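PDB 5ZVE: 389aa long hypothetical nucleolar protein from Pyrococcus horikoshii, which catalyses the S-adenosyl-L-methionine-dependent methylation of the C5 position of cytosine 72 in several tRNAs. Local coordinates for residues V192-E197 with I376-K381; A303-A308 with L318-C323; L325-E328 with V334-M337; E329-V334 with I356-V361; P354-G357 with Q362-Y365. All blocks are in the same frame, centred on the assembly; numbering follows the deposited sequence.

Interaction 1: V192-E197 with I376-K381; sequences VLEPKE and IAKLRK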
# COMPACT_ATOMS: atom_id res chain seq x y z
N VAL A 192 3.95 -3.50 -15.79
CA VAL A 192 4.14 -2.42 -16.76
C VAL A 192 5.63 -2.13 -16.99
O VAL A 192 6.01 -1.61 -18.04
CB VAL A 192 3.38 -1.15 -16.28
CG1 VAL A 192 3.80 0.09 -17.05
CG2 VAL A 192 1.87 -1.38 -16.38
N LEU A 193 6.47 -2.53 -16.05
CA LEU A 193 7.91 -2.40 -16.20
C LEU A 193 8.45 -3.39 -17.23
O LEU A 193 9.47 -3.13 -17.88
CB LEU A 193 8.62 -2.61 -14.86
CG LEU A 193 10.13 -2.38 -14.89
CD1 LEU A 193 10.46 -0.96 -15.32
CD2 LEU A 193 10.77 -2.69 -13.55
N GLU A 194 7.76 -4.52 -17.37
CA GLU A 194 8.16 -5.60 -18.28
C GLU A 194 9.63 -5.99 -18.12
O GLU A 194 10.40 -5.89 -19.07
CB GLU A 194 7.90 -5.21 -19.73
CG GLU A 194 6.45 -4.85 -20.05
CD GLU A 194 6.25 -4.55 -21.53
OE1 GLU A 194 7.12 -4.94 -22.35
OE2 GLU A 194 5.23 -3.92 -21.89
N PRO A 195 10.02 -6.44 -16.92
CA PRO A 195 11.44 -6.78 -16.73
C PRO A 195 11.85 -8.00 -17.55
O PRO A 195 11.08 -8.95 -17.67
CB PRO A 195 11.52 -7.08 -15.24
CG PRO A 195 10.16 -7.58 -14.88
CD PRO A 195 9.21 -6.78 -15.74
N LYS A 196 13.06 -7.96 -18.10
CA LYS A 196 13.60 -9.09 -18.86
C LYS A 196 14.84 -9.61 -18.15
O LYS A 196 15.56 -8.85 -17.51
CB LYS A 196 13.94 -8.67 -20.29
CG LYS A 196 12.76 -8.08 -21.05
CD LYS A 196 11.67 -9.10 -21.28
CE LYS A 196 10.35 -8.42 -21.62
NZ LYS A 196 10.54 -7.24 -22.51
N GLU A 197 15.06 -10.92 -18.24
CA GLU A 197 16.21 -11.57 -17.60
C GLU A 197 17.55 -10.92 -17.98
O GLU A 197 18.51 -10.96 -17.22
CB GLU A 197 16.21 -13.06 -17.96
CG GLU A 197 17.51 -13.80 -17.67
CD GLU A 197 17.46 -15.26 -18.09
OE1 GLU A 197 16.52 -15.64 -18.82
OE2 GLU A 197 18.35 -16.04 -17.67
N ILE A 376 0.82 5.79 -11.86
CA ILE A 376 1.86 5.06 -12.57
C ILE A 376 2.25 5.77 -13.86
O ILE A 376 1.40 6.05 -14.70
CB ILE A 376 1.42 3.62 -12.94
CG1 ILE A 376 0.84 2.87 -11.74
CG2 ILE A 376 2.58 2.84 -13.54
CD1 ILE A 376 0.35 1.45 -12.09
N ALA A 377 3.54 6.06 -14.00
CA ALA A 377 4.07 6.62 -15.24
C ALA A 377 5.17 5.73 -15.81
O ALA A 377 6.04 5.27 -15.07
CB ALA A 377 4.59 8.03 -15.01
N LYS A 378 5.13 5.49 -17.11
CA LYS A 378 6.17 4.70 -17.77
C LYS A 378 6.88 5.53 -18.82
O LYS A 378 6.24 6.03 -19.75
CB LYS A 378 5.58 3.45 -18.42
CG LYS A 378 6.63 2.60 -19.13
CD LYS A 378 5.98 1.66 -20.12
CE LYS A 378 7.00 0.68 -20.68
NZ LYS A 378 6.41 -0.17 -21.74
N LEU A 379 8.20 5.66 -18.69
CA LEU A 379 8.95 6.53 -19.59
C LEU A 379 10.14 5.86 -20.26
O LEU A 379 10.76 4.94 -19.72
CB LEU A 379 9.47 7.75 -18.85
CG LEU A 379 8.47 8.73 -18.24
CD1 LEU A 379 9.13 10.07 -18.14
CD2 LEU A 379 7.26 8.86 -19.08
N ARG A 380 10.46 6.37 -21.45
CA ARG A 380 11.59 5.93 -22.23
C ARG A 380 12.60 7.08 -22.36
O ARG A 380 12.23 8.19 -22.73
CB ARG A 380 11.11 5.45 -23.60
CG ARG A 380 12.17 5.32 -24.68
CD ARG A 380 13.16 4.21 -24.37
NE ARG A 380 12.54 2.94 -23.96
CZ ARG A 380 11.75 2.19 -24.72
NH1 ARG A 380 11.46 2.56 -25.96
NH2 ARG A 380 11.25 1.05 -24.25
N LYS A 381 13.86 6.81 -22.02
CA LYS A 381 14.91 7.82 -22.11
C LYS A 381 15.41 7.96 -23.54
O LYS A 381 16.17 7.12 -24.02
CB LYS A 381 16.08 7.48 -21.18
CG LYS A 381 17.23 8.47 -21.26
CD LYS A 381 18.31 8.16 -20.24
CE LYS A 381 19.41 9.21 -20.28
NZ LYS A 381 20.47 8.97 -19.25
O HOH W 1 4.53 -1.81 -20.14
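With CG anti to the backbone N (chi1 180°) and every later torsion extended, Lys378 reaches straight out from its strand and passes Val192 on the way to Glu194. Val192 meets it with one branch: CG1, anti to its own backbone N at chi1 166°, lies against the foot of the lysine, 4.0 Å from Lys378 CB, and keeps touch as far as CD. Further along, the methylene next to the ammonium runs over the backbone at the end of the helix, with Lys378 CE 3.6 Å from Val192 O. The ammonium then comes up to the carboxylate, whose side chain crosses the lysine at about a right angle. The ion pair is a long one, 3.9 Å between Glu194 OE2 and Lys378 NZ, and a single water makes up the difference. This water gives one hydrogen to Val192 O at 2.6 Å and the other to Glu194 OE2 at 2.8 Å, while accepting from Lys378 NZ at 3.0 Å. It therefore answers a carbonyl of the last helical turn and ties together two side chains that meet only loosely by themselves. Glu194, the first residue to leave the helix, has positive phi, and its CB bond aims at the strand. Around the contact, Gln347 touches both Val192 and Lys378, and Val317 and Val319 of the neighbouring strand pack on the lysine stem. What results is helix 184-193 laid by its C-terminal end on strand 374-381, helix-on-sheet packing within the Rossmann-like class I methyltransferase domain.

Interaction 2: A303-A308 with L318-C323; sequences AFIWAA and LVYSTC. With SAH (S-adenosyl-L-homocysteine), chain C.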
# COMPACT_ATOMS: atom_id res chain seq x y z
N ALA A 303 14.78 14.75 -6.84
CA ALA A 303 16.15 14.30 -6.64
C ALA A 303 16.32 12.85 -7.06
O ALA A 303 17.30 12.51 -7.73
CB ALA A 303 16.55 14.50 -5.18
N PHE A 304 15.37 11.99 -6.68
CA PHE A 304 15.35 10.59 -7.10
C PHE A 304 15.25 10.46 -8.62
O PHE A 304 16.00 9.71 -9.26
CB PHE A 304 14.17 9.84 -6.47
CG PHE A 304 14.27 9.67 -4.99
CD1 PHE A 304 14.01 10.73 -4.13
CD2 PHE A 304 14.58 8.44 -4.44
CE1 PHE A 304 14.08 10.57 -2.76
CE2 PHE A 304 14.65 8.27 -3.06
CZ PHE A 304 14.40 9.34 -2.22
N ILE A 305 14.30 11.19 -9.18
CA ILE A 305 13.99 11.14 -10.60
C ILE A 305 15.20 11.51 -11.44
O ILE A 305 15.54 10.80 -12.39
CB ILE A 305 12.85 12.10 -10.93
CG1 ILE A 305 11.54 11.61 -10.31
CG2 ILE A 305 12.73 12.26 -12.43
CD1 ILE A 305 10.42 12.64 -10.37
N TRP A 306 15.83 12.62 -11.09
CA TRP A 306 17.03 13.08 -11.77
C TRP A 306 18.13 12.03 -11.68
O TRP A 306 18.78 11.71 -12.67
CB TRP A 306 17.50 14.43 -11.19
CG TRP A 306 18.71 15.04 -11.85
CD1 TRP A 306 19.82 15.55 -11.22
CD2 TRP A 306 18.94 15.22 -13.26
NE1 TRP A 306 20.71 16.04 -12.15
CE2 TRP A 306 20.20 15.84 -13.40
CE3 TRP A 306 18.20 14.91 -14.41
CZ2 TRP A 306 20.74 16.16 -14.65
CZ3 TRP A 306 18.74 15.23 -15.65
CH2 TRP A 306 20.00 15.85 -15.75
N ALA A 307 18.30 11.47 -10.48
CA ALA A 307 19.29 10.42 -10.26
C ALA A 307 19.00 9.19 -11.13
O ALA A 307 19.92 8.54 -11.63
CB ALA A 307 19.34 10.03 -8.79
N ALA A 308 17.71 8.89 -11.31
CA ALA A 308 17.30 7.75 -12.12
C ALA A 308 17.57 8.00 -13.60
O ALA A 308 18.10 7.14 -14.30
CB ALA A 308 15.83 7.45 -11.91
N LEU A 318 12.05 3.96 -17.41
CA LEU A 318 11.76 4.28 -16.02
C LEU A 318 10.28 4.12 -15.73
O LEU A 318 9.43 4.63 -16.47
CB LEU A 318 12.22 5.71 -15.68
CG LEU A 318 11.74 6.28 -14.34
CD1 LEU A 318 12.43 5.60 -13.17
CD2 LEU A 318 11.97 7.79 -14.29
N VAL A 319 9.97 3.39 -14.67
CA VAL A 319 8.60 3.36 -14.17
C VAL A 319 8.55 4.10 -12.84
O VAL A 319 9.24 3.74 -11.88
CB VAL A 319 8.06 1.93 -14.01
CG1 VAL A 319 6.85 1.91 -13.10
CG2 VAL A 319 7.70 1.35 -15.37
N TYR A 320 7.74 5.16 -12.82
CA TYR A 320 7.54 5.97 -11.63
C TYR A 320 6.15 5.72 -11.06
O TYR A 320 5.16 5.78 -11.79
CB TYR A 320 7.73 7.45 -11.99
CG TYR A 320 7.50 8.44 -10.87
CD1 TYR A 320 8.51 8.76 -9.97
CD2 TYR A 320 6.29 9.11 -10.76
CE1 TYR A 320 8.31 9.69 -8.96
CE2 TYR A 320 6.07 10.04 -9.75
CZ TYR A 320 7.09 10.33 -8.86
OH TYR A 320 6.89 11.26 -7.86
N SER A 321 6.08 5.41 -9.78
CA SER A 321 4.79 5.20 -9.14
C SER A 321 4.72 5.82 -7.75
O SER A 321 5.72 5.90 -7.03
CB SER A 321 4.46 3.70 -9.06
OG SER A 321 5.37 3.00 -8.23
N THR A 322 3.53 6.27 -7.38
CA THR A 322 3.26 6.73 -6.02
C THR A 322 1.91 6.21 -5.54
O THR A 322 1.05 5.85 -6.35
CB THR A 322 3.26 8.27 -5.92
OG1 THR A 322 2.04 8.78 -6.49
CG2 THR A 322 4.45 8.89 -6.64
N CYS A 323 1.73 6.18 -4.23
CA CYS A 323 0.42 5.92 -3.64
C CYS A 323 -0.18 7.22 -3.13
O CYS A 323 -0.70 7.29 -2.02
CB CYS A 323 0.52 4.89 -2.51
SG CYS A 323 1.57 5.37 -1.10
N SAH C . 8.58 -0.08 -3.29
CA SAH C . 8.35 -0.64 -1.96
CB SAH C . 7.82 0.43 -1.00
CG SAH C . 8.42 1.83 -1.14
SD SAH C . 8.02 2.85 0.30
C SAH C . 7.44 -1.87 -1.97
O SAH C . 6.77 -2.17 -2.97
OXT SAH C . 7.35 -2.60 -0.99
C5' SAH C . 9.32 4.07 -0.05
C4' SAH C . 10.70 3.68 0.47
O4' SAH C . 11.64 4.68 0.12
C3' SAH C . 10.79 3.54 1.98
O3' SAH C . 11.10 2.20 2.29
C2' SAH C . 11.95 4.41 2.42
O2' SAH C . 12.81 3.69 3.26
C1' SAH C . 12.65 4.72 1.11
N9 SAH C . 13.38 6.01 1.10
C8 SAH C . 12.98 7.22 1.60
N7 SAH C . 13.96 8.12 1.37
C5 SAH C . 14.98 7.50 0.73
C6 SAH C . 16.21 7.95 0.26
N6 SAH C . 16.58 9.22 0.41
N1 SAH C . 17.05 7.06 -0.37
C2 SAH C . 16.68 5.74 -0.53
N3 SAH C . 15.46 5.30 -0.06
C4 SAH C . 14.62 6.17 0.56
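Ile305 and Tyr320 make the innermost contact, the two side chains crossing at about a right angle with Ile305 CD1 3.9 Å from Tyr320 CE1. Tyr320 has CG anti to its backbone N (chi1 178°), which carries the ring toward the helix. One helical turn on, the methyl of Ala308 rests against a branch of Leu318, CB to CD1 4.1 Å. All four residues are buried and no hydrogen bond crosses between the segments, so apolar packing joins helix and strand. In the next shell, the hydroxyl of Tyr320 is bonded to the backbone carbonyl of Glu329, which fixes the far end of the ring, while Met337 of helix 331-339 touches both Ile305 and Leu318. Phe304, on the same helix as Ile305, turns a ring edge to the adenine of S-adenosyl-L-homocysteine, with Phe304 CZ 3.4 Å from SAH C6, and Tyr300 meets the phenylalanine edge-to-face. A serine in place of Phe304 would probably leave a gap beside the adenine and take from Tyr300 its aromatic partner. Cys323, the predicted nucleophile, comes just past the strand, and Ser321 is bonded to Asp273 of the cofactor site. Helix 291-310 packed on strand 316-322, which runs parallel to 267-273 and antiparallel to 374-381, is part of the Rossmann-like core of class I methyltransferases, with cofactor pocket and predicted catalytic cysteine at its border.

Interaction 3: L325-E328 with V334-M337; sequences LSYE and VKFM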
# COMPACT_ATOMS: atom_id res chain seq x y z
N LEU A 325 -2.35 11.09 -4.36
CA LEU A 325 -3.27 11.68 -5.32
C LEU A 325 -2.81 13.02 -5.90
O LEU A 325 -3.34 13.47 -6.92
CB LEU A 325 -4.63 11.86 -4.66
CG LEU A 325 -5.30 10.57 -4.19
CD1 LEU A 325 -6.39 10.90 -3.18
CD2 LEU A 325 -5.88 9.83 -5.38
N SER A 326 -1.83 13.66 -5.26
CA SER A 326 -1.48 15.04 -5.59
C SER A 326 -1.02 15.19 -7.03
O SER A 326 -0.45 14.27 -7.63
CB SER A 326 -0.40 15.57 -4.65
OG SER A 326 0.88 15.07 -5.01
N TYR A 327 -1.29 16.36 -7.60
CA TYR A 327 -0.81 16.68 -8.94
C TYR A 327 0.71 16.82 -8.94
O TYR A 327 1.39 16.24 -9.79
CB TYR A 327 -1.46 17.96 -9.47
CG TYR A 327 -1.08 18.25 -10.90
CD1 TYR A 327 -1.82 17.73 -11.95
CD2 TYR A 327 0.04 19.03 -11.20
CE1 TYR A 327 -1.46 17.99 -13.27
CE2 TYR A 327 0.40 19.29 -12.50
CZ TYR A 327 -0.36 18.77 -13.53
OH TYR A 327 0.00 19.03 -14.84
N GLU A 328 1.23 17.60 -7.99
CA GLU A 328 2.64 17.97 -7.97
C GLU A 328 3.57 16.75 -7.90
O GLU A 328 4.60 16.73 -8.57
CB GLU A 328 2.93 18.89 -6.78
CG GLU A 328 2.34 20.29 -6.87
CD GLU A 328 0.88 20.35 -6.46
OE1 GLU A 328 0.32 19.29 -6.10
OE2 GLU A 328 0.29 21.45 -6.50
N VAL A 334 6.15 14.32 -13.68
CA VAL A 334 6.38 13.69 -14.97
C VAL A 334 6.77 14.75 -16.02
O VAL A 334 7.64 14.50 -16.84
CB VAL A 334 5.18 12.90 -15.47
CG1 VAL A 334 5.56 12.21 -16.77
CG2 VAL A 334 4.78 11.86 -14.44
N LYS A 335 6.11 15.90 -15.97
CA LYS A 335 6.50 17.03 -16.82
C LYS A 335 7.98 17.38 -16.65
O LYS A 335 8.68 17.66 -17.62
CB LYS A 335 5.64 18.26 -16.53
CG LYS A 335 4.22 18.14 -17.03
CD LYS A 335 3.45 19.42 -16.76
CE LYS A 335 2.06 19.35 -17.35
NZ LYS A 335 1.35 20.65 -17.23
N PHE A 336 8.44 17.37 -15.40
CA PHE A 336 9.86 17.49 -15.10
C PHE A 336 10.70 16.49 -15.90
O PHE A 336 11.70 16.85 -16.52
CB PHE A 336 10.09 17.30 -13.59
CG PHE A 336 11.54 17.25 -13.19
CD1 PHE A 336 12.35 18.37 -13.29
CD2 PHE A 336 12.08 16.08 -12.67
CE1 PHE A 336 13.68 18.32 -12.90
CE2 PHE A 336 13.41 16.03 -12.28
CZ PHE A 336 14.21 17.15 -12.40
N MET A 337 10.27 15.23 -15.90
CA MET A 337 10.98 14.17 -16.62
C MET A 337 10.98 14.42 -18.13
O MET A 337 11.96 14.13 -18.82
CB MET A 337 10.35 12.80 -16.33
CG MET A 337 10.33 12.44 -14.86
SD MET A 337 9.79 10.75 -14.49
CE MET A 337 8.11 10.74 -15.05
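Tyr327 and Lys335 meet at their polar ends, the phenol oxygen against the ammonium. The tyrosine has its CG anti to the backbone N (chi1 -175°), and this swings the ring out of the loop and over toward Lys335 on helix 331-339, although the side chain does not start out in that direction. At chi2 89° the ring stands about square to the plane through CA, CB and CG. Lys335 starts differently: its CG is anti to the carbonyl carbon (chi1 -72°), and the remaining torsions are all extended, giving a straight rod that crosses the tyrosine at about a right angle. The rod arrives at the edge of the ring, near its plane, instead of over a face, and no cation-pi stack is made. Lys335 NZ gives a weak hydrogen bond to Tyr327 OH at 3.2 Å. The neighbouring methylene sits nearly as close, Lys335 CE to Tyr327 OH being 3.3 Å, and the hydroxyl thus lies beside the whole end of the lysine.

The rest of the tyrosine is placed by other parts of the fold. Leu16 of helix 7-17 and Ile356 touch its side chain, and its backbone N is bonded to the hydroxyl of Tyr12. Lys335, by contrast, is exposed, and the pair lies at the surface, away from the annotated sites. A single weak bond from the ammonium of a long, exposed side chain to a phenol oxygen that is probably neutral, with solvent at hand to compete, implies a modest and probably mobile link, in which the tyrosine is the steadier partner.

Interaction 4: E329-V334 with I356-V361; sequences ENEGNV and IGMNKV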
# COMPACT_ATOMS: atom_id res chain seq x y z
N GLU A 329 3.20 15.75 -7.11
CA GLU A 329 4.04 14.56 -6.96
C GLU A 329 3.89 13.61 -8.15
O GLU A 329 4.68 12.69 -8.31
CB GLU A 329 3.70 13.80 -5.67
CG GLU A 329 3.94 14.58 -4.39
CD GLU A 329 3.36 13.86 -3.18
OE1 GLU A 329 4.00 12.90 -2.71
OE2 GLU A 329 2.28 14.26 -2.70
N ASN A 330 2.89 13.86 -8.97
CA ASN A 330 2.56 12.93 -10.05
C ASN A 330 2.74 13.54 -11.43
O ASN A 330 3.84 13.51 -11.98
CB ASN A 330 1.13 12.42 -9.86
CG ASN A 330 1.00 11.55 -8.63
OD1 ASN A 330 1.95 10.85 -8.25
ND2 ASN A 330 -0.17 11.58 -7.99
N GLU A 331 1.67 14.06 -12.01
CA GLU A 331 1.75 14.66 -13.35
C GLU A 331 2.79 15.78 -13.39
O GLU A 331 3.50 15.94 -14.38
CB GLU A 331 0.38 15.17 -13.81
CG GLU A 331 -0.60 14.07 -14.20
CD GLU A 331 -1.41 13.54 -13.03
OE1 GLU A 331 -1.06 13.85 -11.87
OE2 GLU A 331 -2.40 12.82 -13.27
N GLY A 332 2.86 16.56 -12.31
CA GLY A 332 3.82 17.64 -12.21
C GLY A 332 5.26 17.16 -12.31
O GLY A 332 6.08 17.77 -12.99
N ASN A 333 5.56 16.05 -11.65
CA ASN A 333 6.91 15.49 -11.69
C ASN A 333 7.20 14.72 -12.97
O ASN A 333 8.36 14.48 -13.32
CB ASN A 333 7.16 14.59 -10.48
CG ASN A 333 7.80 15.33 -9.33
OD1 ASN A 333 8.24 16.47 -9.48
ND2 ASN A 333 7.86 14.69 -8.17
N VAL A 334 6.15 14.32 -13.68
CA VAL A 334 6.38 13.69 -14.97
C VAL A 334 6.77 14.75 -16.02
O VAL A 334 7.64 14.50 -16.84
CB VAL A 334 5.18 12.90 -15.47
CG1 VAL A 334 5.56 12.21 -16.77
CG2 VAL A 334 4.78 11.86 -14.44
N ILE A 356 -4.29 13.52 -14.97
CA ILE A 356 -4.87 14.85 -15.07
C ILE A 356 -4.25 15.64 -16.23
O ILE A 356 -3.09 16.05 -16.15
CB ILE A 356 -4.67 15.65 -13.77
CG1 ILE A 356 -4.98 14.78 -12.54
CG2 ILE A 356 -5.52 16.91 -13.79
CD1 ILE A 356 -6.44 14.48 -12.35
N GLY A 357 -5.03 15.85 -17.28
CA GLY A 357 -4.58 16.59 -18.45
C GLY A 357 -3.35 15.96 -19.06
O GLY A 357 -2.42 16.65 -19.49
N MET A 358 -3.35 14.63 -19.13
CA MET A 358 -2.14 13.91 -19.49
C MET A 358 -2.47 12.46 -19.87
O MET A 358 -3.14 11.76 -19.11
CB MET A 358 -1.16 13.95 -18.34
CG MET A 358 0.14 13.34 -18.67
SD MET A 358 1.31 13.72 -17.37
CE MET A 358 2.55 12.59 -17.90
N ASN A 359 -1.95 12.00 -21.01
CA ASN A 359 -2.57 10.90 -21.73
C ASN A 359 -2.13 9.46 -21.43
O ASN A 359 -2.97 8.57 -21.35
CB ASN A 359 -2.41 11.14 -23.24
CG ASN A 359 -3.63 11.78 -23.86
OD1 ASN A 359 -4.76 11.48 -23.48
ND2 ASN A 359 -3.41 12.67 -24.82
N LYS A 360 -0.84 9.22 -21.26
CA LYS A 360 -0.38 7.84 -21.18
C LYS A 360 -0.09 7.35 -19.76
O LYS A 360 0.19 6.16 -19.57
CB LYS A 360 0.87 7.66 -22.05
CG LYS A 360 0.62 7.88 -23.53
CD LYS A 360 1.86 7.58 -24.35
CE LYS A 360 1.56 7.64 -25.84
NZ LYS A 360 2.76 7.29 -26.64
N VAL A 361 -0.17 8.24 -18.78
CA VAL A 361 -0.02 7.82 -17.39
C VAL A 361 -1.32 7.23 -16.86
O VAL A 361 -2.39 7.50 -17.39
CB VAL A 361 0.42 8.98 -16.47
CG1 VAL A 361 1.82 9.43 -16.84
CG2 VAL A 361 -0.57 10.13 -16.54
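Glu331, in the first turn of its helix, reaches across to Ile356 and Met358 with every part of its side chain. CB lies 4.0 Å from Met358 SD. CG, anti to the carbonyl carbon at chi1 -74°, comes closer to the same sulfur, at 3.7 Å, and also neighbours Ile356 O. The chain then bends at chi2 (88°), and CD comes up beside Ile356, facing its N and CG1. Glu331 OE1 is 4.1 Å from Ile356 CG1. At the tip, Glu331 OE2 accepts a short, nearly straight hydrogen bond from Ile356 N, 2.6 Å and 171°, met from above the carboxylate plane. The same oxygen forms a salt bridge with Arg363 NE, so two N-H groups hold it in this buried place. With an alanine here, the Ile356 amide and the Arg363 guanidinium would probably lose their shared acceptor. Beyond the glutamate, the extended Met358 carries its methyl group to Val334 one turn along the helix; Met358 CE to Val334 CG1 is 3.2 Å, tighter than usual for two carbons, so the exact placing of the methyl is doubtful. Here a helix start docks on the loop linking strands 353-355 and 361-364, a hairpin connection in the RsmB/NOP-family methyltransferase domain.

Interaction 5: P354-G357 with Q362-Y365; sequences PGIG and QRFY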
# COMPACT_ATOMS: atom_id res chain seq x y z
N PRO A 354 -7.18 7.78 -16.95
CA PRO A 354 -6.16 8.70 -17.46
C PRO A 354 -5.68 9.66 -16.37
O PRO A 354 -6.38 9.86 -15.38
CB PRO A 354 -6.88 9.46 -18.58
CG PRO A 354 -8.34 9.16 -18.41
CD PRO A 354 -8.42 7.83 -17.75
N GLY A 355 -4.50 10.23 -16.56
CA GLY A 355 -3.98 11.21 -15.62
C GLY A 355 -4.66 12.55 -15.80
O GLY A 355 -5.52 12.70 -16.67
N ILE A 356 -4.29 13.52 -14.97
CA ILE A 356 -4.87 14.85 -15.07
C ILE A 356 -4.25 15.64 -16.23
O ILE A 356 -3.09 16.05 -16.15
CB ILE A 356 -4.67 15.65 -13.77
CG1 ILE A 356 -4.98 14.78 -12.54
CG2 ILE A 356 -5.52 16.91 -13.79
CD1 ILE A 356 -6.44 14.48 -12.35
N GLY A 357 -5.03 15.85 -17.28
CA GLY A 357 -4.58 16.59 -18.45
C GLY A 357 -3.35 15.96 -19.06
O GLY A 357 -2.42 16.65 -19.49
N GLN A 362 -1.21 6.43 -15.81
CA GLN A 362 -2.36 5.68 -15.33
C GLN A 362 -2.65 5.98 -13.86
O GLN A 362 -1.80 5.78 -13.00
CB GLN A 362 -2.12 4.18 -15.53
CG GLN A 362 -3.32 3.32 -15.20
CD GLN A 362 -3.12 1.86 -15.53
OE1 GLN A 362 -4.05 1.06 -15.46
NE2 GLN A 362 -1.89 1.49 -15.88
N ARG A 363 -3.86 6.44 -13.59
CA ARG A 363 -4.27 6.74 -12.22
C ARG A 363 -5.30 5.74 -11.72
O ARG A 363 -6.12 5.24 -12.49
CB ARG A 363 -4.83 8.15 -12.10
CG ARG A 363 -3.81 9.21 -11.69
CD ARG A 363 -4.45 10.58 -11.63
NE ARG A 363 -3.56 11.60 -11.11
CZ ARG A 363 -3.56 12.03 -9.85
NH1 ARG A 363 -4.41 11.50 -8.97
NH2 ARG A 363 -2.72 12.97 -9.46
N PHE A 364 -5.25 5.47 -10.42
CA PHE A 364 -6.26 4.66 -9.76
C PHE A 364 -6.96 5.50 -8.70
O PHE A 364 -6.33 6.28 -7.99
CB PHE A 364 -5.63 3.41 -9.14
CG PHE A 364 -5.15 2.41 -10.15
CD1 PHE A 364 -3.87 2.47 -10.67
CD2 PHE A 364 -5.99 1.39 -10.59
CE1 PHE A 364 -3.42 1.55 -11.60
CE2 PHE A 364 -5.55 0.45 -11.51
CZ PHE A 364 -4.27 0.53 -12.02
N TYR A 365 -8.28 5.35 -8.64
CA TYR A 365 -9.10 6.06 -7.67
C TYR A 365 -9.89 5.06 -6.84
O TYR A 365 -10.34 4.05 -7.37
CB TYR A 365 -10.06 7.03 -8.37
CG TYR A 365 -9.37 8.16 -9.10
CD1 TYR A 365 -8.96 9.29 -8.41
CD2 TYR A 365 -9.15 8.10 -10.47
CE1 TYR A 365 -8.34 10.34 -9.07
CE2 TYR A 365 -8.53 9.14 -11.14
CZ TYR A 365 -8.13 10.26 -10.43
OH TYR A 365 -7.51 11.30 -11.08
O HOH W 2 -8.25 11.33 -13.66
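A water ties Pro354 to Tyr365, just past the end of strand 361-364: it donates to Pro354 O at 2.9 Å and lies 2.7 Å from Tyr365 OH, joining a backbone carbonyl of 354-357 to the phenol of 362-365. Ile356 CD1 also comes up to the phenol oxygen, 3.6 Å from Tyr365 OH. The tyrosine gets there because its CG is anti to the carbonyl carbon (chi1 -65°), which sends the ring back across the hairpin.

Arg363 runs alongside the first strand, its chain extended from CG to NE, with Arg363 CD 4.1 Å from Gly355 CA. The guanidinium then offers a face to Ile356: CG1 sits 3.8 Å from Arg363 NE, and CD1 lies above the plane toward its rim. Its N-H groups find partners outside the hairpin, NE in a salt bridge with Glu331 and NH2 on the carbonyl of Leu325. Phe375 of the adjoining strand also touches the arginine.

The chemistry is therefore divided. Apolar carbon covers a flat face of the guanidinium while its N-H groups are bonded to the Glu331 carboxylate and the Leu325 carbonyl, which would be expected to fix the rotation of the buried cation and balance its charge.

All five contacts belong to the methyltransferase domain and gather about its central sheet. Interaction 1 spans the longest stretch of chain and encloses the others in sequence; interactions 2, 3 and 5 follow in that order, and interaction 4 connects the last two. Strand 374-381 of interaction 1 lies between strand 316-322 of interaction 2 and strand 361-364 of interaction 5. Interactions 3 and 4, centres about 5 Å apart, share Val334; interactions 4 and 5, centres about 7 Å apart, share Ile356 and Gly357. Interaction 2 alone touches the cofactor; interaction 1 sets helix 184-193 on the neighbouring strand, interaction 3 ties a loop to helix 331-339, interaction 4 ties that helix to the hairpin loop, and interaction 5 lies around the hairpin.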